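Local coordinates for protein peptidase M28 (Shewanella amazonensis SB2B, PDB 3IIB) that probably acts as a zinc-dependent carboxypeptidase or dipeptidase of the M28 family, with two zinc ions bound in its active site, at residues Val111-Asp114 and Asp118-Asn121; Gln120-Gly125 and Ala162-Val167; Ile131-Ala136 and Asp207-Met212; Arg156-Ala161 and Val167-Arg172. All coordinates share one frame; numbering follows the deposited sequence.

Overall arrangement
All four contacts lie in one lobe, around the parallel strands of a mixed sheet, away from the zinc site. From the N terminus, strand 106-113 is followed at once by helix 116-120, and interaction 1 closes that tight turn. The chain leaves the helix through the loop 120-125, which interaction 2 ties to the C-terminal end of helix 145-163. Strand 131-134 comes next, and interaction 3 closes a 70-residue excursion by joining it to helix 203-213. Nested inside that excursion, interaction 4 folds helix 145-163 against strand 168-172. Interaction 2 crosses both interaction 3 and interaction 4. Strands 106-113, 131-134 and 168-172 are consecutive neighbours in the sheet.

Interaction 1: Val111-Asp114 and Asp118-Asn121; sequences VRFD and DLQN
Phe113 at the end of strand 106-113 packs against Leu119 of helix 116-120, and this apolar pair forms the inner half of the contact. The two side chains cross at about a right angle. Leu119 CD1 sits over one face of the Phe113 ring, 3.9 Å from its centroid and 17° off the ring normal, a CH-pi contact displaced toward the rim. Leu119 CA comes over a face too, 3.6 Å from Phe113 CD1. The leucine reaches the ring with its CG anti to the backbone N (chi1 173°). Its other methyl, CD2, packs on helix 145-163.

The polar half is acidic and more exposed. Asp114 OD2 and Asp118 OD2 lie 3.8 Å apart, their carboxylate planes almost perpendicular. One water donates to both, at 2.9 Å from Asp114 OD2 and 2.8 Å from Asp118 OD2. On the strand side, Arg112 NH1 forms a salt bridge of 2.7 Å to Asp114 OD1, with an N-H...O angle of 165°. The oxygen lies in the guanidinium plane. Arg112 also serves Asp135, through NH2, and Asn210, through NE.

The contact thus closes the strand-to-helix turn of a beta-alpha-beta unit with an aromatic-aliphatic pair beneath two like charges. The bridging water and the shared arginine probably ease the repulsion between the aspartates, and the arginine may favour the ionised form of Asp114.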
loop_
_atom_site.group_PDB
_atom_site.type_symbol
_atom_site.label_atom_id
_atom_site.label_comp_id
_atom_site.label_asym_id
_atom_site.label_seq_id
_atom_site.Cartn_x
_atom_site.Cartn_y
_atom_site.Cartn_z
ATOM N N VAL A 111 6.743 1.966 25.723
ATOM C CA VAL A 111 6.899 3.358 26.119
ATOM C C VAL A 111 7.183 4.143 24.854
ATOM O O VAL A 111 8.098 3.809 24.108
ATOM C CB VAL A 111 8.028 3.587 27.159
ATOM C CG1 VAL A 111 8.102 5.096 27.553
ATOM C CG2 VAL A 111 7.844 2.719 28.385
ATOM N N ARG A 112 6.390 5.181 24.624
ATOM C CA ARG A 112 6.471 5.977 23.422
ATOM C C ARG A 112 7.434 7.155 23.582
ATOM O O ARG A 112 7.430 7.833 24.601
ATOM C CB ARG A 112 5.079 6.530 23.062
ATOM C CG ARG A 112 5.053 7.343 21.778
ATOM C CD ARG A 112 3.682 8.010 21.549
ATOM N NE ARG A 112 3.773 8.936 20.420
ATOM C CZ ARG A 112 4.427 10.102 20.442
ATOM N NH1 ARG A 112 4.964 10.559 21.569
ATOM N NH2 ARG A 112 4.504 10.857 19.345
ATOM N N PHE A 113 8.222 7.394 22.535
ATOM C CA PHE A 113 9.137 8.531 22.433
ATOM C C PHE A 113 8.862 9.260 21.136
ATOM O O PHE A 113 8.583 8.622 20.127
ATOM C CB PHE A 113 10.593 8.020 22.506
ATOM C CG PHE A 113 10.904 7.383 23.834
ATOM C CD1 PHE A 113 11.289 8.177 24.913
ATOM C CD2 PHE A 113 10.698 6.008 24.039
ATOM C CE1 PHE A 113 11.488 7.605 26.183
ATOM C CE2 PHE A 113 10.897 5.444 25.294
ATOM C CZ PHE A 113 11.299 6.228 26.358
ATOM N N ASP A 114 8.860 10.595 21.182
ATOM C CA ASP A 114 8.659 11.381 19.977
ATOM C C ASP A 114 9.752 11.126 18.945
ATOM O O ASP A 114 9.486 11.151 17.759
ATOM C CB ASP A 114 8.669 12.875 20.249
ATOM C CG ASP A 114 7.534 13.361 21.121
ATOM O OD1 ASP A 114 6.492 12.708 21.256
ATOM O OD2 ASP A 114 7.705 14.467 21.672
ATOM N N ASP A 118 14.714 11.867 22.176
ATOM C CA ASP A 118 13.914 11.700 23.385
ATOM C C ASP A 118 14.194 10.375 24.077
ATOM O O ASP A 118 14.331 10.313 25.291
ATOM C CB ASP A 118 12.433 11.859 23.054
ATOM C CG ASP A 118 12.085 13.294 22.700
ATOM O OD1 ASP A 118 12.535 14.211 23.424
ATOM O OD2 ASP A 118 11.378 13.518 21.706
ATOM N N LEU A 119 14.341 9.328 23.287
ATOM C CA LEU A 119 14.707 8.018 23.807
ATOM C C LEU A 119 16.094 8.072 24.454
ATOM O O LEU A 119 16.296 7.553 25.559
ATOM C CB LEU A 119 14.683 6.997 22.679
ATOM C CG LEU A 119 15.196 5.613 23.002
ATOM C CD1 LEU A 119 14.493 5.005 24.255
ATOM C CD2 LEU A 119 15.050 4.721 21.745
ATOM N N GLN A 120 17.029 8.722 23.759
ATOM C CA GLN A 120 18.404 8.868 24.272
ATOM C C GLN A 120 18.440 9.656 25.596
ATOM O O GLN A 120 19.305 9.406 26.444
ATOM C CB GLN A 120 19.309 9.527 23.227
ATOM C CG GLN A 120 19.665 8.619 22.063
ATOM C CD GLN A 120 20.320 9.332 20.890
ATOM O OE1 GLN A 120 19.975 10.476 20.563
ATOM N NE2 GLN A 120 21.244 8.631 20.210
ATOM N N ASN A 121 17.509 10.595 25.762
ATOM C CA ASN A 121 17.351 11.363 27.000
ATOM C C ASN A 121 16.642 10.638 28.146
ATOM O O ASN A 121 16.625 11.150 29.261
ATOM C CB ASN A 121 16.565 12.649 26.737
ATOM C CG ASN A 121 17.288 13.619 25.829
ATOM O OD1 ASN A 121 18.485 13.511 25.612
ATOM N ND2 ASN A 121 16.548 14.577 25.289
HETATM O O HOH W 1 10.185 15.986 21.395
#

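Interaction 2: Gln120-Gly125 and Ala162-Val167; sequences QNAEAG and AEKGAV
Lys164, just beyond helix 145-163, makes a surface contact with the loop after helix 116-120, gripping it by backbone carbonyls. The side chain bends at chi2 and is extended beyond, which carries the ammonium group to two oxygens. Lys164 NZ donates to Ala122 O at 2.7 Å and to Gln120 O at 3.1 Å. Neither approach is in the carbonyl plane: the nitrogen is tilted 26° from that of Ala122 and stands 47° above that of Gln120. The aliphatic part of the lysine also contributes, CD lying 4.1 Å from Ala122 CB and 3.8 Å from Glu123 O.

A water forms a second link nearer the helix end, accepting from Gly125 N at 2.7 Å and donating to Glu163 O at 2.8 Å. Gly165 is the first residue to leave helical angles, in a Schellman motif. Its phi of 103° suits glycine; its N bonds back to Ala162 O, and Ala166 N probably to Ala161 O.

Within the lobe, the loop 120-125 leads from helix 116-120 toward strand 131-134, and the lysine joins it to the C-terminal end of the next helix of the chain. Ala122 packs on Phe113 of strand 106-113, while Gln120 touches Ala160 of helix 145-163.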
loop_
_atom_site.group_PDB
_atom_site.type_symbol
_atom_site.label_atom_id
_atom_site.label_comp_id
_atom_site.label_asym_id
_atom_site.label_seq_id
_atom_site.Cartn_x
_atom_site.Cartn_y
_atom_site.Cartn_z
ATOM N N GLN A 120 17.029 8.722 23.759
ATOM C CA GLN A 120 18.404 8.868 24.272
ATOM C C GLN A 120 18.440 9.656 25.596
ATOM O O GLN A 120 19.305 9.406 26.444
ATOM C CB GLN A 120 19.309 9.527 23.227
ATOM C CG GLN A 120 19.665 8.619 22.063
ATOM C CD GLN A 120 20.320 9.332 20.890
ATOM O OE1 GLN A 120 19.975 10.476 20.563
ATOM N NE2 GLN A 120 21.244 8.631 20.210
ATOM N N ASN A 121 17.509 10.595 25.762
ATOM C CA ASN A 121 17.351 11.363 27.000
ATOM C C ASN A 121 16.642 10.638 28.146
ATOM O O ASN A 121 16.625 11.150 29.261
ATOM C CB ASN A 121 16.565 12.649 26.737
ATOM C CG ASN A 121 17.288 13.619 25.829
ATOM O OD1 ASN A 121 18.485 13.511 25.612
ATOM N ND2 ASN A 121 16.548 14.577 25.289
ATOM N N ALA A 122 16.055 9.468 27.901
ATOM C CA ALA A 122 15.330 8.763 28.948
ATOM C C ALA A 122 16.270 8.373 30.084
ATOM O O ALA A 122 17.474 8.290 29.902
ATOM C CB ALA A 122 14.621 7.499 28.374
ATOM N N GLU A 123 15.696 8.141 31.254
ATOM C CA GLU A 123 16.471 7.792 32.421
ATOM C C GLU A 123 16.910 6.341 32.301
ATOM O O GLU A 123 16.146 5.502 31.863
ATOM C CB GLU A 123 15.630 7.955 33.678
ATOM C CG GLU A 123 15.072 9.358 33.904
ATOM C CD GLU A 123 16.019 10.239 34.684
ATOM O OE1 GLU A 123 16.871 10.918 34.062
ATOM O OE2 GLU A 123 15.902 10.252 35.927
ATOM N N ALA A 124 18.131 6.048 32.735
ATOM C CA ALA A 124 18.599 4.662 32.780
ATOM C C ALA A 124 17.638 3.815 33.602
ATOM O O ALA A 124 17.070 4.271 34.579
ATOM C CB ALA A 124 20.020 4.579 33.344
ATOM N N GLY A 125 17.403 2.595 33.145
ATOM C CA GLY A 125 16.482 1.683 33.805
ATOM C C GLY A 125 15.009 1.884 33.510
ATOM O O GLY A 125 14.202 1.068 33.911
ATOM N N ALA A 162 18.096 -0.310 24.272
ATOM C CA ALA A 162 18.779 -1.306 25.141
ATOM C C ALA A 162 19.541 -0.670 26.298
ATOM O O ALA A 162 19.515 -1.199 27.417
ATOM C CB ALA A 162 19.715 -2.222 24.348
ATOM N N GLU A 163 20.158 0.474 26.049
ATOM C CA GLU A 163 20.852 1.249 27.080
ATOM C C GLU A 163 19.961 1.639 28.233
ATOM O O GLU A 163 20.430 1.763 29.359
ATOM C CB GLU A 163 21.538 2.492 26.481
ATOM C CG GLU A 163 22.697 2.109 25.611
ATOM C CD GLU A 163 23.371 3.296 24.948
ATOM O OE1 GLU A 163 22.677 4.281 24.581
ATOM O OE2 GLU A 163 24.606 3.237 24.785
ATOM N N LYS A 164 18.664 1.773 27.955
ATOM C CA LYS A 164 17.681 2.151 28.972
ATOM C C LYS A 164 16.951 0.977 29.555
ATOM O O LYS A 164 16.074 1.160 30.408
ATOM C CB LYS A 164 16.670 3.122 28.391
ATOM C CG LYS A 164 17.299 4.235 27.663
ATOM C CD LYS A 164 18.027 5.214 28.563
ATOM C CE LYS A 164 18.798 6.235 27.731
ATOM N NZ LYS A 164 19.547 7.181 28.601
ATOM N N GLY A 165 17.328 -0.234 29.131
ATOM C CA GLY A 165 16.767 -1.468 29.662
ATOM C C GLY A 165 15.741 -2.177 28.779
ATOM O O GLY A 165 15.282 -3.255 29.132
ATOM N N ALA A 166 15.413 -1.592 27.623
ATOM C CA ALA A 166 14.396 -2.142 26.754
ATOM C C ALA A 166 14.776 -3.540 26.314
ATOM O O ALA A 166 15.956 -3.843 26.146
ATOM C CB ALA A 166 14.149 -1.241 25.517
ATOM N N VAL A 167 13.757 -4.388 26.172
ATOM C CA VAL A 167 13.937 -5.743 25.689
ATOM C C VAL A 167 13.639 -5.813 24.199
ATOM O O VAL A 167 13.753 -6.883 23.608
ATOM C CB VAL A 167 13.047 -6.730 26.455
ATOM C CG1 VAL A 167 13.535 -6.861 27.871
ATOM C CG2 VAL A 167 11.555 -6.302 26.432
HETATM O O HOH W 2 19.361 1.174 31.875
#

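Interaction 3: Ile131-Ala136 and Asp207-Met212; sequences IAFIDA and DLINAM
Phe133, in strand 131-134, and Asp135, just after it, face helix 203-213 across a buried helix-on-sheet contact in the parallel-stranded part of the mixed sheet. Asn210 supplies the polar link. Its CB points past the strand, and with CG beside the backbone N (chi1 -81°) the amide swings in toward Asp135; CG comes within 3.6 Å of Asp135 OD2. At the tip the two amide atoms divide their tasks. ND2 donates to Asp135 OD2 at 2.9 Å with an N-H...O angle of 164°; the acceptor lies in the amide plane, yet the nitrogen approaches from above the carboxylate, whose plane is nearly perpendicular to the amide. Asn210 OD1 lies at the edge of the Phe133 ring, near its plane and 3.8 Å from Phe133 CE2, and accepts a hydrogen bond from Arg112 NE.

The strongest polar partner of Asp135 is Arg112, whose NH2 forms a salt bridge with OD2; Arg172 NE bridges OD1. These charges probably keep the buried carboxylate ionised, while the arginine bond to Asn210 OD1 probably fixes which way its amide is turned.

On its outer side the helix meets the second subunit, where Leu208 and Ala211 pack on Val32 of that chain. Toward the sheet, Ile209 slides past Phe133 in the opposite direction, its CG2 lying 3.7 Å from Phe133 CE2.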
loop_
_atom_site.group_PDB
_atom_site.type_symbol
_atom_site.label_atom_id
_atom_site.label_comp_id
_atom_site.label_asym_id
_atom_site.label_seq_id
_atom_site.Cartn_x
_atom_site.Cartn_y
_atom_site.Cartn_z
ATOM N N ILE A 131 9.238 -2.373 25.885
ATOM C CA ILE A 131 9.636 -2.179 24.496
ATOM C C ILE A 131 9.559 -0.678 24.191
ATOM O O ILE A 131 8.531 -0.052 24.450
ATOM C CB ILE A 131 8.720 -2.976 23.567
ATOM C CG1 ILE A 131 9.078 -4.486 23.634
ATOM C CG2 ILE A 131 8.802 -2.480 22.078
ATOM C CD1 ILE A 131 8.091 -5.422 22.903
ATOM N N ALA A 132 10.628 -0.126 23.636
ATOM C CA ALA A 132 10.611 1.284 23.213
ATOM C C ALA A 132 9.812 1.394 21.928
ATOM O O ALA A 132 9.895 0.508 21.097
ATOM C CB ALA A 132 12.047 1.828 23.010
ATOM N N PHE A 133 9.086 2.505 21.783
ATOM C CA PHE A 133 8.367 2.857 20.548
ATOM C C PHE A 133 8.767 4.284 20.159
ATOM O O PHE A 133 8.405 5.239 20.830
ATOM C CB PHE A 133 6.844 2.670 20.761
ATOM C CG PHE A 133 5.957 3.273 19.688
ATOM C CD1 PHE A 133 6.237 3.110 18.317
ATOM C CD2 PHE A 133 4.849 4.040 20.056
ATOM C CE1 PHE A 133 5.423 3.704 17.345
ATOM C CE2 PHE A 133 4.024 4.596 19.106
ATOM C CZ PHE A 133 4.316 4.454 17.751
ATOM N N ILE A 134 9.539 4.424 19.079
ATOM C CA ILE A 134 9.852 5.725 18.533
ATOM C C ILE A 134 8.810 6.050 17.477
ATOM O O ILE A 134 8.641 5.284 16.516
ATOM C CB ILE A 134 11.255 5.774 17.858
ATOM C CG1 ILE A 134 12.380 5.486 18.855
ATOM C CG2 ILE A 134 11.441 7.165 17.110
ATOM C CD1 ILE A 134 13.828 5.397 18.252
ATOM N N ASP A 135 8.095 7.164 17.673
ATOM C CA ASP A 135 6.955 7.510 16.849
ATOM C C ASP A 135 7.229 8.586 15.783
ATOM O O ASP A 135 6.297 8.995 15.080
ATOM C CB ASP A 135 5.800 7.971 17.731
ATOM C CG ASP A 135 4.518 8.219 16.946
ATOM O OD1 ASP A 135 4.088 7.346 16.156
ATOM O OD2 ASP A 135 3.923 9.298 17.154
ATOM N N ALA A 136 8.473 9.022 15.622
ATOM C CA ALA A 136 8.737 10.158 14.742
ATOM C C ALA A 136 8.183 9.954 13.326
ATOM O O ALA A 136 8.493 8.988 12.691
ATOM C CB ALA A 136 10.234 10.437 14.647
ATOM N N ASP A 207 -0.148 5.102 14.109
ATOM C CA ASP A 207 -1.286 5.977 14.397
ATOM C C ASP A 207 -2.233 5.261 15.391
ATOM O O ASP A 207 -2.782 5.878 16.292
ATOM C CB ASP A 207 -2.116 6.305 13.164
ATOM C CG ASP A 207 -1.384 7.137 12.160
ATOM O OD1 ASP A 207 -0.355 7.762 12.531
ATOM O OD2 ASP A 207 -1.818 7.127 10.983
ATOM N N LEU A 208 -2.447 3.965 15.178
ATOM C CA LEU A 208 -3.357 3.196 16.028
ATOM C C LEU A 208 -2.854 3.138 17.471
ATOM O O LEU A 208 -3.626 3.299 18.428
ATOM C CB LEU A 208 -3.541 1.783 15.475
ATOM C CG LEU A 208 -4.358 0.790 16.304
ATOM C CD1 LEU A 208 -5.792 1.303 16.430
ATOM C CD2 LEU A 208 -4.289 -0.603 15.588
ATOM N N ILE A 209 -1.558 2.897 17.623
ATOM C CA ILE A 209 -0.970 2.780 18.930
ATOM C C ILE A 209 -1.148 4.158 19.618
ATOM O O ILE A 209 -1.517 4.241 20.783
ATOM C CB ILE A 209 0.493 2.385 18.870
ATOM C CG1 ILE A 209 0.629 0.923 18.459
ATOM C CG2 ILE A 209 1.156 2.587 20.248
ATOM C CD1 ILE A 209 2.102 0.380 18.400
ATOM N N ASN A 210 -0.891 5.226 18.878
ATOM C CA ASN A 210 -1.039 6.584 19.412
ATOM C C ASN A 210 -2.471 6.830 19.919
ATOM O O ASN A 210 -2.656 7.389 20.999
ATOM C CB ASN A 210 -0.706 7.648 18.366
ATOM C CG ASN A 210 0.802 7.899 18.198
ATOM O OD1 ASN A 210 1.630 7.576 19.067
ATOM N ND2 ASN A 210 1.147 8.560 17.088
ATOM N N ALA A 211 -3.476 6.423 19.142
ATOM C CA ALA A 211 -4.898 6.595 19.505
ATOM C C ALA A 211 -5.252 5.889 20.821
ATOM O O ALA A 211 -6.060 6.378 21.616
ATOM C CB ALA A 211 -5.771 6.052 18.373
HETATM N N MSE A 212 -4.646 4.725 21.054
HETATM C CA MSE A 212 -4.817 4.035 22.329
HETATM C C MSE A 212 -4.120 4.733 23.512
HETATM O O MSE A 212 -4.682 4.794 24.607
HETATM C CB MSE A 212 -4.302 2.606 22.187
HETATM C CG MSE A 212 -5.233 1.748 21.353
HETATM SE SE MSE A 212 -4.702 -0.093 21.301
HETATM C CE MSE A 212 -5.625 -0.584 19.631
#

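Interaction 4: Arg156-Ala161 and Val167-Arg172; sequences RGAVAA and VGIIIR
Segment 156-161 of helix 145-163, kinked near Ala158, runs obliquely antiparallel to strand 168-172, at 139° between their N-to-C directions, with Ala158 and Ile169 nearest in the backbone at 5.9 Å between CA atoms and the axes 7.9 Å apart at closest approach. The pair forms the helix-to-strand half of a beta-alpha-beta unit that begins at strand 131-134, the helix lying on one face of the sheet.

Ile169 carries the contact from the strand, and its two branches meet different parts of the helix. CG2, between the backbone N and the carbonyl carbon, lies 3.8 Å from Ala158 CB and 3.7 Å from Ala158 CA. The CG1 arm is anti to the backbone N (chi1 179°) and sends CD1 along the helix, where it comes within 4.3 Å of Ala161 CB.

The interface is buried and apolar, continued by Ala198 of strand 198-201, which touches both Ala158 and Ile169, and by Ile134 of strand 131-134. Leu119 of helix 116-120 covers Ala160 and Ala161. Gly157 has no side chain, and Ile169 CD1 rests directly against its backbone, 3.4 Å from Gly157 C.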
loop_
_atom_site.group_PDB
_atom_site.type_symbol
_atom_site.label_atom_id
_atom_site.label_comp_id
_atom_site.label_asym_id
_atom_site.label_seq_id
_atom_site.Cartn_x
_atom_site.Cartn_y
_atom_site.Cartn_z
ATOM N N ARG A 156 19.866 3.648 14.841
ATOM C CA ARG A 156 20.444 3.681 16.195
ATOM C C ARG A 156 19.510 3.470 17.372
ATOM O O ARG A 156 19.962 3.464 18.525
ATOM C CB ARG A 156 21.156 5.017 16.336
ATOM C CG ARG A 156 22.293 5.132 15.316
ATOM C CD ARG A 156 23.356 6.102 15.757
ATOM N NE ARG A 156 22.864 7.471 15.776
ATOM C CZ ARG A 156 22.702 8.245 14.700
ATOM N NH1 ARG A 156 22.965 7.789 13.477
ATOM N NH2 ARG A 156 22.257 9.493 14.849
ATOM N N GLY A 157 18.212 3.274 17.081
ATOM C CA GLY A 157 17.193 3.161 18.107
ATOM C C GLY A 157 17.379 1.941 18.971
ATOM O O GLY A 157 17.180 2.005 20.157
ATOM N N ALA A 158 17.730 0.798 18.389
ATOM C CA ALA A 158 17.840 -0.414 19.194
ATOM C C ALA A 158 18.957 -0.278 20.251
ATOM O O ALA A 158 18.830 -0.771 21.390
ATOM C CB ALA A 158 18.036 -1.680 18.290
ATOM N N VAL A 159 20.036 0.399 19.894
ATOM C CA VAL A 159 21.101 0.639 20.857
ATOM C C VAL A 159 20.613 1.546 21.996
ATOM O O VAL A 159 20.735 1.214 23.176
ATOM C CB VAL A 159 22.338 1.218 20.209
ATOM C CG1 VAL A 159 23.375 1.657 21.309
ATOM C CG2 VAL A 159 22.951 0.216 19.247
ATOM N N ALA A 160 20.025 2.678 21.632
ATOM C CA ALA A 160 19.558 3.634 22.638
ATOM C C ALA A 160 18.504 3.015 23.567
ATOM O O ALA A 160 18.519 3.264 24.770
ATOM C CB ALA A 160 19.008 4.902 21.948
ATOM N N ALA A 161 17.609 2.196 23.016
ATOM C CA ALA A 161 16.583 1.555 23.816
ATOM C C ALA A 161 17.186 0.525 24.768
ATOM O O ALA A 161 16.850 0.490 25.936
ATOM C CB ALA A 161 15.535 0.903 22.928
ATOM N N VAL A 167 13.757 -4.388 26.172
ATOM C CA VAL A 167 13.937 -5.743 25.689
ATOM C C VAL A 167 13.639 -5.813 24.199
ATOM O O VAL A 167 13.753 -6.883 23.608
ATOM C CB VAL A 167 13.047 -6.730 26.455
ATOM C CG1 VAL A 167 13.535 -6.861 27.871
ATOM C CG2 VAL A 167 11.555 -6.302 26.432
ATOM N N GLY A 168 13.225 -4.683 23.621
ATOM C CA GLY A 168 12.932 -4.584 22.200
ATOM C C GLY A 168 12.620 -3.167 21.779
ATOM O O GLY A 168 12.390 -2.307 22.623
ATOM N N ILE A 169 12.570 -2.927 20.458
ATOM C CA ILE A 169 12.144 -1.638 19.955
ATOM C C ILE A 169 11.238 -1.844 18.748
ATOM O O ILE A 169 11.459 -2.738 17.912
ATOM C CB ILE A 169 13.309 -0.730 19.620
ATOM C CG1 ILE A 169 12.837 0.608 19.067
ATOM C CG2 ILE A 169 14.295 -1.374 18.599
ATOM C CD1 ILE A 169 13.985 1.634 18.998
ATOM N N ILE A 170 10.154 -1.062 18.716
ATOM C CA ILE A 170 9.413 -0.860 17.481
ATOM C C ILE A 170 9.508 0.597 17.103
ATOM O O ILE A 170 9.477 1.467 17.974
ATOM C CB ILE A 170 7.910 -1.274 17.573
ATOM C CG1 ILE A 170 7.249 -0.704 18.813
ATOM C CG2 ILE A 170 7.762 -2.853 17.531
ATOM C CD1 ILE A 170 5.649 -0.694 18.762
ATOM N N ILE A 171 9.574 0.857 15.802
ATOM C CA ILE A 171 9.545 2.222 15.310
ATOM C C ILE A 171 8.398 2.442 14.319
ATOM O O ILE A 171 7.992 1.533 13.581
ATOM C CB ILE A 171 10.900 2.666 14.664
ATOM C CG1 ILE A 171 11.175 1.971 13.315
ATOM C CG2 ILE A 171 12.042 2.557 15.693
ATOM C CD1 ILE A 171 12.422 2.546 12.580
ATOM N N ARG A 172 7.876 3.658 14.295
ATOM C CA ARG A 172 7.116 4.086 13.141
ATOM C C ARG A 172 8.034 4.069 11.932
ATOM O O ARG A 172 9.102 4.691 11.931
ATOM C CB ARG A 172 6.570 5.504 13.311
ATOM C CG ARG A 172 5.814 6.053 12.075
ATOM C CD ARG A 172 5.388 7.516 12.281
ATOM N NE ARG A 172 4.332 7.653 13.276
ATOM C CZ ARG A 172 3.026 7.591 13.009
ATOM N NH1 ARG A 172 2.579 7.421 11.742
ATOM N NH2 ARG A 172 2.151 7.726 14.000
#